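Local coordinates for 70 kDa protein (PDB 4B2N) that cleaves rubber (polyisoprene) oxidatively as a dioxygenase that carries two covalently bound c-type hemes, at residues N341-I344 with S345-P348; N589-I593 with D594-S598; R473-P476 with R477-N481; H368-D371 with L372-G376. All coordinates share one frame; numbering follows the deposited sequence.

Contact 1 (N341-I344 with S345-P348)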
loop_
_atom_site.group_PDB
_atom_site.type_symbol
_atom_site.label_atom_id
_atom_site.label_comp_id
_atom_site.label_asym_id
_atom_site.label_seq_id
_atom_site.Cartn_x
_atom_site.Cartn_y
_atom_site.Cartn_z
ATOM N N ASN A 341 -2.860 -10.379 11.017
ATOM C CA ASN A 341 -1.960 -11.408 11.492
ATOM C C ASN A 341 -1.218 -12.182 10.402
ATOM O O ASN A 341 -0.088 -12.469 10.585
ATOM C CB ASN A 341 -2.667 -12.364 12.407
ATOM C CG ASN A 341 -2.988 -11.731 13.738
ATOM O OD1 ASN A 341 -2.263 -10.808 14.204
ATOM N ND2 ASN A 341 -4.093 -12.145 14.326
ATOM N N PHE A 342 -1.856 -12.543 9.285
ATOM C CA PHE A 342 -1.081 -13.100 8.204
ATOM C C PHE A 342 0.021 -12.074 7.794
ATOM O O PHE A 342 1.191 -12.435 7.651
ATOM C CB PHE A 342 -1.993 -13.437 6.993
ATOM C CG PHE A 342 -1.222 -13.929 5.802
ATOM C CD1 PHE A 342 -0.336 -15.016 5.939
ATOM C CD2 PHE A 342 -1.405 -13.331 4.564
ATOM C CE1 PHE A 342 0.373 -15.454 4.812
ATOM C CE2 PHE A 342 -0.750 -13.786 3.427
ATOM C CZ PHE A 342 0.169 -14.834 3.581
ATOM N N LEU A 343 -0.352 -10.811 7.570
ATOM C CA LEU A 343 0.678 -9.791 7.139
ATOM C C LEU A 343 1.832 -9.707 8.125
ATOM O O LEU A 343 3.013 -9.625 7.736
ATOM C CB LEU A 343 0.012 -8.390 7.004
ATOM C CG LEU A 343 -1.234 -8.387 6.086
ATOM C CD1 LEU A 343 -1.720 -6.959 5.840
ATOM C CD2 LEU A 343 -0.797 -8.960 4.732
ATOM N N ILE A 344 1.520 -9.744 9.419
ATOM C CA ILE A 344 2.620 -9.661 10.449
ATOM C C ILE A 344 3.419 -10.976 10.422
ATOM O O ILE A 344 4.547 -11.003 10.871
ATOM C CB ILE A 344 2.019 -9.563 11.863
ATOM C CG1 ILE A 344 1.345 -8.227 12.096
ATOM C CG2 ILE A 344 3.065 -9.734 12.939
ATOM C CD1 ILE A 344 0.494 -8.410 13.375
ATOM N N SER A 345 2.865 -12.058 9.871
ATOM C CA SER A 345 3.598 -13.359 9.918
ATOM C C SER A 345 4.596 -13.416 8.788
ATOM O O SER A 345 5.389 -14.345 8.743
ATOM C CB SER A 345 2.608 -14.550 9.794
ATOM O OG SER A 345 2.180 -14.661 8.441
ATOM N N LEU A 346 4.558 -12.436 7.874
ATOM C CA LEU A 346 5.320 -12.498 6.614
ATOM C C LEU A 346 6.777 -12.113 6.854
ATOM O O LEU A 346 7.050 -11.252 7.716
ATOM C CB LEU A 346 4.726 -11.526 5.551
ATOM C CG LEU A 346 3.370 -11.918 5.015
ATOM C CD1 LEU A 346 2.954 -10.857 4.011
ATOM C CD2 LEU A 346 3.466 -13.309 4.417
ATOM N N SER A 347 7.688 -12.754 6.112
ATOM C CA SER A 347 9.056 -12.254 5.934
ATOM C C SER A 347 9.336 -12.022 4.447
ATOM O O SER A 347 8.888 -12.764 3.592
ATOM C CB SER A 347 10.105 -13.251 6.534
ATOM O OG SER A 347 9.710 -13.562 7.890
ATOM N N PRO A 348 10.204 -11.058 4.147
ATOM C CA PRO A 348 10.616 -10.841 2.767
ATOM C C PRO A 348 11.396 -11.989 2.146
ATOM O O PRO A 348 12.112 -12.724 2.866
ATOM C CB PRO A 348 11.586 -9.628 2.871
ATOM C CG PRO A 348 11.298 -9.030 4.163
ATOM C CD PRO A 348 10.886 -10.149 5.097
HETATM O O HOH W 1 5.657 -8.676 8.150
#
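Ser345 and Leu346 fold back on Phe342 and Leu343 at the C-terminal end of helix 333-345, where the chain passes into a loop. The backbone N of Ser345 gives an i to i-3 bond to Phe342 O at 2.8 Å, and a weak one to Asn341 O. Its hydroxyl turns the same way. With chi1 at 75°, OG sits between the backbone N and the carbonyl carbon, and it donates to Phe342 O at 2.6 Å. This bond lies in the carbonyl plane, on a lone pair, while the backbone N comes from above that plane. Two donors of one residue thus hold Phe342 O in the last turn. Leu346 follows. Its N donates to Leu343 O at 3.2 Å and nearly straight, 159° at the hydrogen. A water near Leu343 O and Leu346 O may donate to either. Trp209 meets the Phe342 ring edge-to-face, and helix 88-104 packs on it through Arg99 and Leu102. Leu343 touches a heme c, so this helix end helps line a heme pocket. The Leu346 side chain extends to the Phe342 ring and makes an off-centre CH-pi contact, with CD2 4.2 Å from the ring centroid.

Contact 2 (N589-I593 with D594-S598)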
loop_
_atom_site.group_PDB
_atom_site.type_symbol
_atom_site.label_atom_id
_atom_site.label_comp_id
_atom_site.label_asym_id
_atom_site.label_seq_id
_atom_site.Cartn_x
_atom_site.Cartn_y
_atom_site.Cartn_z
ATOM N N ASN A 589 0.437 19.926 -16.901
ATOM C CA ASN A 589 -0.535 20.706 -17.664
ATOM C C ASN A 589 -0.980 20.118 -19.019
ATOM O O ASN A 589 -2.074 20.397 -19.485
ATOM C CB ASN A 589 0.001 22.135 -17.859
ATOM C CG ASN A 589 0.102 22.911 -16.547
ATOM O OD1 ASN A 589 -0.806 22.871 -15.695
ATOM N ND2 ASN A 589 1.205 23.644 -16.383
ATOM N N MET A 590 -0.134 19.308 -19.646
ATOM C CA MET A 590 -0.486 18.668 -20.923
ATOM C C MET A 590 -1.115 17.272 -20.696
ATOM O O MET A 590 -1.332 16.515 -21.653
ATOM C CB MET A 590 0.754 18.513 -21.796
ATOM C CG MET A 590 1.451 19.794 -22.210
ATOM S SD MET A 590 0.503 20.561 -23.522
ATOM C CE MET A 590 0.717 19.468 -24.939
ATOM N N ALA A 591 -1.433 16.965 -19.437
ATOM C CA ALA A 591 -2.068 15.694 -19.058
ATOM C C ALA A 591 -3.289 15.302 -19.887
ATOM O O ALA A 591 -4.202 16.088 -20.101
ATOM C CB ALA A 591 -2.450 15.772 -17.592
ATOM N N THR A 592 -3.357 14.057 -20.325
ATOM C CA THR A 592 -4.532 13.610 -21.111
ATOM C C THR A 592 -5.693 13.158 -20.223
ATOM O O THR A 592 -5.568 13.077 -19.007
ATOM C CB THR A 592 -4.118 12.448 -22.015
ATOM O OG1 THR A 592 -3.337 11.530 -21.231
ATOM C CG2 THR A 592 -3.261 12.970 -23.183
ATOM N N ILE A 593 -6.824 12.861 -20.827
ATOM C CA ILE A 593 -8.023 12.577 -20.049
ATOM C C ILE A 593 -7.885 11.360 -19.097
ATOM O O ILE A 593 -8.426 11.366 -18.018
ATOM C CB ILE A 593 -9.204 12.425 -21.006
ATOM C CG1 ILE A 593 -10.512 12.541 -20.240
ATOM C CG2 ILE A 593 -9.099 11.169 -21.878
ATOM C CD1 ILE A 593 -11.703 12.443 -21.189
ATOM N N ASP A 594 -7.156 10.324 -19.510
ATOM C CA ASP A 594 -6.939 9.145 -18.696
ATOM C C ASP A 594 -6.008 9.482 -17.487
ATOM O O ASP A 594 -6.019 8.797 -16.492
ATOM C CB ASP A 594 -6.290 8.041 -19.526
ATOM C CG ASP A 594 -4.927 8.419 -20.010
ATOM O OD1 ASP A 594 -4.819 9.445 -20.736
ATOM O OD2 ASP A 594 -3.934 7.736 -19.663
ATOM N N ILE A 595 -5.200 10.532 -17.594
ATOM C CA ILE A 595 -4.329 10.869 -16.482
ATOM C C ILE A 595 -5.085 11.753 -15.468
ATOM O O ILE A 595 -4.852 11.677 -14.253
ATOM C CB ILE A 595 -3.044 11.576 -16.969
ATOM C CG1 ILE A 595 -2.176 10.617 -17.756
ATOM C CG2 ILE A 595 -2.276 12.182 -15.806
ATOM C CD1 ILE A 595 -0.950 11.295 -18.406
ATOM N N LEU A 596 -5.968 12.598 -15.974
ATOM C CA LEU A 596 -6.726 13.509 -15.140
ATOM C C LEU A 596 -7.906 12.848 -14.452
ATOM O O LEU A 596 -8.389 13.374 -13.508
ATOM C CB LEU A 596 -7.217 14.699 -15.950
ATOM C CG LEU A 596 -6.104 15.549 -16.563
ATOM C CD1 LEU A 596 -6.757 16.595 -17.452
ATOM C CD2 LEU A 596 -5.220 16.220 -15.503
ATOM N N TYR A 597 -8.375 11.697 -14.921
ATOM C CA TYR A 597 -9.604 11.168 -14.341
ATOM C C TYR A 597 -9.486 10.690 -12.887
ATOM O O TYR A 597 -8.525 10.015 -12.523
ATOM C CB TYR A 597 -10.150 10.043 -15.182
ATOM C CG TYR A 597 -11.551 9.622 -14.802
ATOM C CD1 TYR A 597 -12.664 10.445 -15.113
ATOM C CD2 TYR A 597 -11.780 8.402 -14.125
ATOM C CE1 TYR A 597 -13.932 10.094 -14.778
ATOM C CE2 TYR A 597 -13.060 8.046 -13.770
ATOM C CZ TYR A 597 -14.144 8.892 -14.099
ATOM O OH TYR A 597 -15.399 8.487 -13.784
ATOM N N SER A 598 -10.528 10.978 -12.089
ATOM C CA SER A 598 -10.610 10.479 -10.720
ATOM C C SER A 598 -11.930 9.784 -10.605
ATOM O O SER A 598 -12.989 10.446 -10.593
ATOM C CB SER A 598 -10.628 11.611 -9.749
ATOM O OG SER A 598 -10.912 11.121 -8.434
#
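Thr592 and Asp594 lie side by side and point the same way. The Thr592 hydroxyl donates to Asp594 OD1 over 2.6 Å. It meets the syn side of that oxygen, 21° out of the carboxylate plane. Asp594 CG lies between its backbone N and carbonyl carbon (chi1 64°), and Thr592 OG1 is placed likewise. The second carboxylate oxygen, OD2, forms a salt bridge with Arg626 of helix 620-626. The aspartate is therefore held from two directions, which would probably favour its charged form.

Ile595 comes up beside the threonine, and its CD1 is 3.7 Å from Thr592 OG1. Its other branch, CG2, reaches Ala591 CB at 4.0 Å. Leu596 approaches the same methyl through CD2 at 3.5 Å, a tight carbon contact.

The motif is the start of the short helix 593-596. Thr592 is its N-cap residue, but the side chain makes no capping bond and turns to Asp594 instead. The Thr592 carbonyl opens the helix. It accepts from Leu596 N at 3.1 Å, nearly along the C=O axis, and from Ile595 N at 2.9 Å, from above the carbonyl plane. At the far end Tyr597 leaves helical geometry, and its N gives only a weak bond to Ile593 O. Its ring leads away from the turn, meets Trp242 edge-to-face and sends OH to Gln613 O.

Contact 3 (R473-P476 with R477-N481)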
loop_
_atom_site.group_PDB
_atom_site.type_symbol
_atom_site.label_atom_id
_atom_site.label_comp_id
_atom_site.label_asym_id
_atom_site.label_seq_id
_atom_site.Cartn_x
_atom_site.Cartn_y
_atom_site.Cartn_z
ATOM N N ARG A 473 -27.629 13.064 12.270
ATOM C CA ARG A 473 -26.303 13.113 12.937
ATOM C C ARG A 473 -25.244 13.896 12.161
ATOM O O ARG A 473 -24.266 14.413 12.781
ATOM C CB ARG A 473 -25.745 11.680 13.143
ATOM C CG ARG A 473 -26.474 10.898 14.264
ATOM C CD ARG A 473 -25.941 9.468 14.405
ATOM N NE ARG A 473 -25.933 8.631 13.193
ATOM C CZ ARG A 473 -26.847 7.693 12.930
ATOM N NH1 ARG A 473 -27.899 7.563 13.735
ATOM N NH2 ARG A 473 -26.710 6.888 11.882
ATOM N N ARG A 474 -25.356 13.892 10.831
ATOM C CA ARG A 474 -24.369 14.669 9.976
ATOM C C ARG A 474 -24.139 16.123 10.423
ATOM O O ARG A 474 -22.996 16.674 10.395
ATOM C CB ARG A 474 -24.786 14.646 8.480
ATOM C CG ARG A 474 -24.630 13.277 7.853
ATOM C CD ARG A 474 -23.149 12.905 7.648
ATOM N NE ARG A 474 -23.133 11.795 6.695
ATOM C CZ ARG A 474 -22.051 11.291 6.159
ATOM N NH1 ARG A 474 -20.872 11.751 6.521
ATOM N NH2 ARG A 474 -22.188 10.355 5.218
ATOM N N VAL A 475 -25.224 16.801 10.816
ATOM C CA VAL A 475 -25.119 18.248 11.084
ATOM C C VAL A 475 -24.250 18.516 12.347
ATOM O O VAL A 475 -23.247 19.219 12.273
ATOM C CB VAL A 475 -26.531 18.884 11.177
ATOM C CG1 VAL A 475 -26.392 20.362 11.487
ATOM C CG2 VAL A 475 -27.303 18.701 9.872
ATOM N N PRO A 476 -24.609 17.922 13.519
ATOM C CA PRO A 476 -23.768 18.194 14.682
ATOM C C PRO A 476 -22.415 17.574 14.498
ATOM O O PRO A 476 -21.483 18.075 15.061
ATOM C CB PRO A 476 -24.459 17.471 15.866
ATOM C CG PRO A 476 -25.443 16.552 15.222
ATOM C CD PRO A 476 -25.826 17.212 13.932
ATOM N N ARG A 477 -22.286 16.516 13.693
ATOM C CA ARG A 477 -20.883 16.040 13.366
ATOM C C ARG A 477 -20.055 17.116 12.657
ATOM O O ARG A 477 -18.872 17.453 13.054
ATOM C CB ARG A 477 -20.963 14.749 12.525
ATOM C CG ARG A 477 -21.318 13.489 13.398
ATOM C CD ARG A 477 -21.367 12.184 12.547
ATOM N NE ARG A 477 -20.046 12.050 11.952
ATOM C CZ ARG A 477 -18.938 11.622 12.535
ATOM N NH1 ARG A 477 -18.949 11.163 13.792
ATOM N NH2 ARG A 477 -17.793 11.692 11.860
ATOM N N ALA A 478 -20.647 17.692 11.608
ATOM C CA ALA A 478 -19.969 18.761 10.814
ATOM C C ALA A 478 -19.636 19.958 11.712
ATOM O O ALA A 478 -18.597 20.590 11.568
ATOM C CB ALA A 478 -20.856 19.187 9.635
ATOM N N ILE A 479 -20.532 20.270 12.653
ATOM C CA ILE A 479 -20.257 21.318 13.607
ATOM C C ILE A 479 -19.014 21.021 14.449
ATOM O O ILE A 479 -18.103 21.890 14.605
ATOM C CB ILE A 479 -21.478 21.574 14.499
ATOM C CG1 ILE A 479 -22.592 22.249 13.645
ATOM C CG2 ILE A 479 -21.065 22.459 15.678
ATOM C CD1 ILE A 479 -23.959 22.116 14.351
ATOM N N TYR A 480 -18.947 19.813 14.983
ATOM C CA TYR A 480 -17.748 19.384 15.690
ATOM C C TYR A 480 -16.528 19.442 14.752
ATOM O O TYR A 480 -15.471 19.974 15.141
ATOM C CB TYR A 480 -17.861 17.936 16.230
ATOM C CG TYR A 480 -16.525 17.495 16.728
ATOM C CD1 TYR A 480 -15.973 18.084 17.879
ATOM C CD2 TYR A 480 -15.760 16.539 16.015
ATOM C CE1 TYR A 480 -14.685 17.748 18.296
ATOM C CE2 TYR A 480 -14.496 16.160 16.453
ATOM C CZ TYR A 480 -13.975 16.781 17.595
ATOM O OH TYR A 480 -12.727 16.389 17.993
ATOM N N ASN A 481 -16.668 18.916 13.543
ATOM C CA ASN A 481 -15.550 18.916 12.568
ATOM C C ASN A 481 -14.990 20.335 12.292
ATOM O O ASN A 481 -13.763 20.536 12.030
ATOM C CB ASN A 481 -16.008 18.271 11.256
ATOM C CG ASN A 481 -16.314 16.791 11.422
ATOM O OD1 ASN A 481 -15.986 16.192 12.451
ATOM N ND2 ASN A 481 -16.931 16.191 10.375
#
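Arg477 lies over the carbonyl end of Arg473, one turn back in helix 467-481. Its CB is 3.3 Å from Arg473 O and also near Arg474 O. CG comes to 3.2 Å from Arg473 O, since chi1 of -77° sets it beside the backbone N, which itself donates to that oxygen at 3.0 Å. Arg477 CD is 3.7 Å from Arg473 O and 4.4 Å from Arg473 CB. The chain then bends at chi3 (59°) and carries the guanidinium away from this turn. At the tip, NH1 reaches Ser447 O, and NH2 forms a salt bridge with Glu275, whose carboxylate Arg474 shares.

Pro476 has no N-H for the turn before, and the helix is kinked there. Past it the i to i-4 bonds continue, with Tyr480 N giving to Pro476 O. On the exposed side Val475 CG1 and Ile479 CD1 touch at 4.1 Å.

The buried arginines also reach helix 253-261 and the chain after it: Arg474 NH1 bonds Pro259 O as well as Glu275, NH2 bonds Ala270 O, and Arg473 pairs with Asp263. Arg477 and Tyr480 reach Ala444 and Arg443 of helix 439-446, and Asn481, which touches both, also bonds Glu275.

Contact 4 (H368-D371 with L372-G376)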
loop_
_atom_site.group_PDB
_atom_site.type_symbol
_atom_site.label_atom_id
_atom_site.label_comp_id
_atom_site.label_asym_id
_atom_site.label_seq_id
_atom_site.Cartn_x
_atom_site.Cartn_y
_atom_site.Cartn_z
ATOM N N HIS A 368 25.032 2.219 9.627
ATOM C CA HIS A 368 24.781 2.541 11.033
ATOM C C HIS A 368 25.614 3.709 11.566
ATOM O O HIS A 368 25.271 4.328 12.592
ATOM C CB HIS A 368 25.071 1.297 11.847
ATOM C CG HIS A 368 24.092 0.190 11.624
ATOM N ND1 HIS A 368 24.247 -0.754 10.632
ATOM C CD2 HIS A 368 22.884 -0.080 12.263
ATOM C CE1 HIS A 368 23.191 -1.605 10.694
ATOM N NE2 HIS A 368 22.377 -1.203 11.699
ATOM N N GLU A 369 26.678 4.091 10.859
ATOM C CA GLU A 369 27.579 5.042 11.495
ATOM C C GLU A 369 27.924 6.275 10.719
ATOM O O GLU A 369 28.369 7.247 11.331
ATOM C CB GLU A 369 28.894 4.345 11.950
ATOM C CG GLU A 369 28.656 3.196 12.941
ATOM C CD GLU A 369 29.922 2.477 13.379
ATOM O OE1 GLU A 369 31.025 3.050 13.260
ATOM O OE2 GLU A 369 29.832 1.341 13.860
ATOM N N ARG A 370 27.748 6.254 9.396
ATOM C CA ARG A 370 28.219 7.390 8.583
ATOM C C ARG A 370 27.222 8.540 8.697
ATOM O O ARG A 370 26.045 8.384 8.381
ATOM C CB ARG A 370 28.433 6.981 7.118
ATOM C CG ARG A 370 29.565 7.742 6.387
ATOM C CD ARG A 370 29.224 9.165 6.002
ATOM N NE ARG A 370 29.740 9.518 4.662
ATOM C CZ ARG A 370 29.507 10.690 4.066
ATOM N NH1 ARG A 370 28.814 11.630 4.706
ATOM N NH2 ARG A 370 29.982 10.942 2.841
ATOM N N ASP A 371 27.684 9.691 9.176
ATOM C CA ASP A 371 26.813 10.846 9.293
ATOM C C ASP A 371 26.688 11.481 7.921
ATOM O O ASP A 371 27.676 11.904 7.350
ATOM C CB ASP A 371 27.378 11.844 10.294
ATOM C CG ASP A 371 26.466 13.075 10.522
ATOM O OD1 ASP A 371 25.456 13.368 9.764
ATOM O OD2 ASP A 371 26.788 13.775 11.502
ATOM N N LEU A 372 25.470 11.570 7.388
ATOM C CA LEU A 372 25.316 12.128 6.046
ATOM C C LEU A 372 25.551 13.617 5.981
ATOM O O LEU A 372 25.803 14.170 4.895
ATOM C CB LEU A 372 23.956 11.720 5.386
ATOM C CG LEU A 372 23.854 10.202 5.138
ATOM C CD1 LEU A 372 22.439 9.850 4.701
ATOM C CD2 LEU A 372 24.874 9.644 4.157
ATOM N N TRP A 373 25.468 14.245 7.157
ATOM C CA TRP A 373 25.738 15.662 7.364
ATOM C C TRP A 373 27.145 15.901 7.853
ATOM O O TRP A 373 27.458 17.016 8.233
ATOM C CB TRP A 373 24.773 16.226 8.403
ATOM C CG TRP A 373 23.370 16.386 7.910
ATOM C CD1 TRP A 373 22.750 17.556 7.451
ATOM C CD2 TRP A 373 22.349 15.325 7.784
ATOM N NE1 TRP A 373 21.446 17.304 7.097
ATOM C CE2 TRP A 373 21.149 15.978 7.253
ATOM C CE3 TRP A 373 22.314 13.954 8.067
ATOM C CZ2 TRP A 373 19.966 15.271 7.007
ATOM C CZ3 TRP A 373 21.121 13.238 7.793
ATOM C CH2 TRP A 373 19.978 13.886 7.275
ATOM N N ALA A 374 28.012 14.879 7.858
ATOM C CA ALA A 374 29.406 15.071 8.318
ATOM C C ALA A 374 30.145 16.136 7.520
ATOM O O ALA A 374 29.874 16.349 6.339
ATOM C CB ALA A 374 30.166 13.773 8.256
ATOM N N SER A 375 31.084 16.806 8.174
ATOM C CA SER A 375 31.954 17.806 7.535
ATOM C C SER A 375 31.153 18.899 6.851
ATOM O O SER A 375 31.456 19.246 5.712
ATOM C CB SER A 375 32.904 17.195 6.498
ATOM O OG SER A 375 33.585 16.032 6.956
ATOM N N GLY A 376 30.130 19.419 7.522
ATOM C CA GLY A 376 29.235 20.428 6.916
ATOM C C GLY A 376 28.389 20.119 5.668
ATOM O O GLY A 376 27.716 21.031 5.138
HETATM O O HOH W 2 30.004 14.222 4.405
#
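Asp371 and Trp373 are joined by a hydrogen bond from the Trp373 backbone N to Asp371 OD1, 2.8 Å long. The donor comes from above the carboxylate plane. Asp371 CG stands anti to the backbone N (chi1 -177°), which brings OD1 within bonding distance of Trp373 N. This bond makes an Asx turn. It overlaps the type I beta turn from Asp371 to Ala374, closed by Ala374 N to Asp371 O at 3.0 Å. Arg370 NH1 also donates to Asp371 O, at 2.9 Å and in its own guanidinium plane. It and Ala374 N reach that oxygen from opposite faces. A water accepts weakly from Arg370 NH1 and donates to Ala374 O.

At the ring edge, Asp371 OD1 lies in plane, 3.6 Å from Trp373 CE3. The nonpolar part is small: Ala374 CB is 4.0 Å from Asp371 CB, and Leu372 touches a heme c.

Beyond the turn, Arg370 NE pairs with Glu651 and NH2 donates to Ser646 O, while Asp371 OD2 pairs with Lys383. All three guanidinium nitrogens of Arg370 have partners, which fixes the group. Lys383 at OD2 and an N-H at OD1 would probably favour charged Asp371.

All four contacts are local, and none touches another. Contact 1 is the buried one and contact 4 lies at the surface, while contacts 2 and 3 are partly buried. Contacts 1 and 4 lie at the C-terminal ends of successive helices, 333-345 and 357-369, and each holds a leucine that touches a heme c. Contacts 2 and 3 lie away from the annotated sites. Chemistry follows place. Contact 1 pairs a ring-leucine contact with a serine hydroxyl on a backbone carbonyl. Contact 2 begins a helix with a threonine-aspartate pair. Contact 3 runs within one helix and sends its arginines to outside acids. Contact 4 uses charged side chains around a turn.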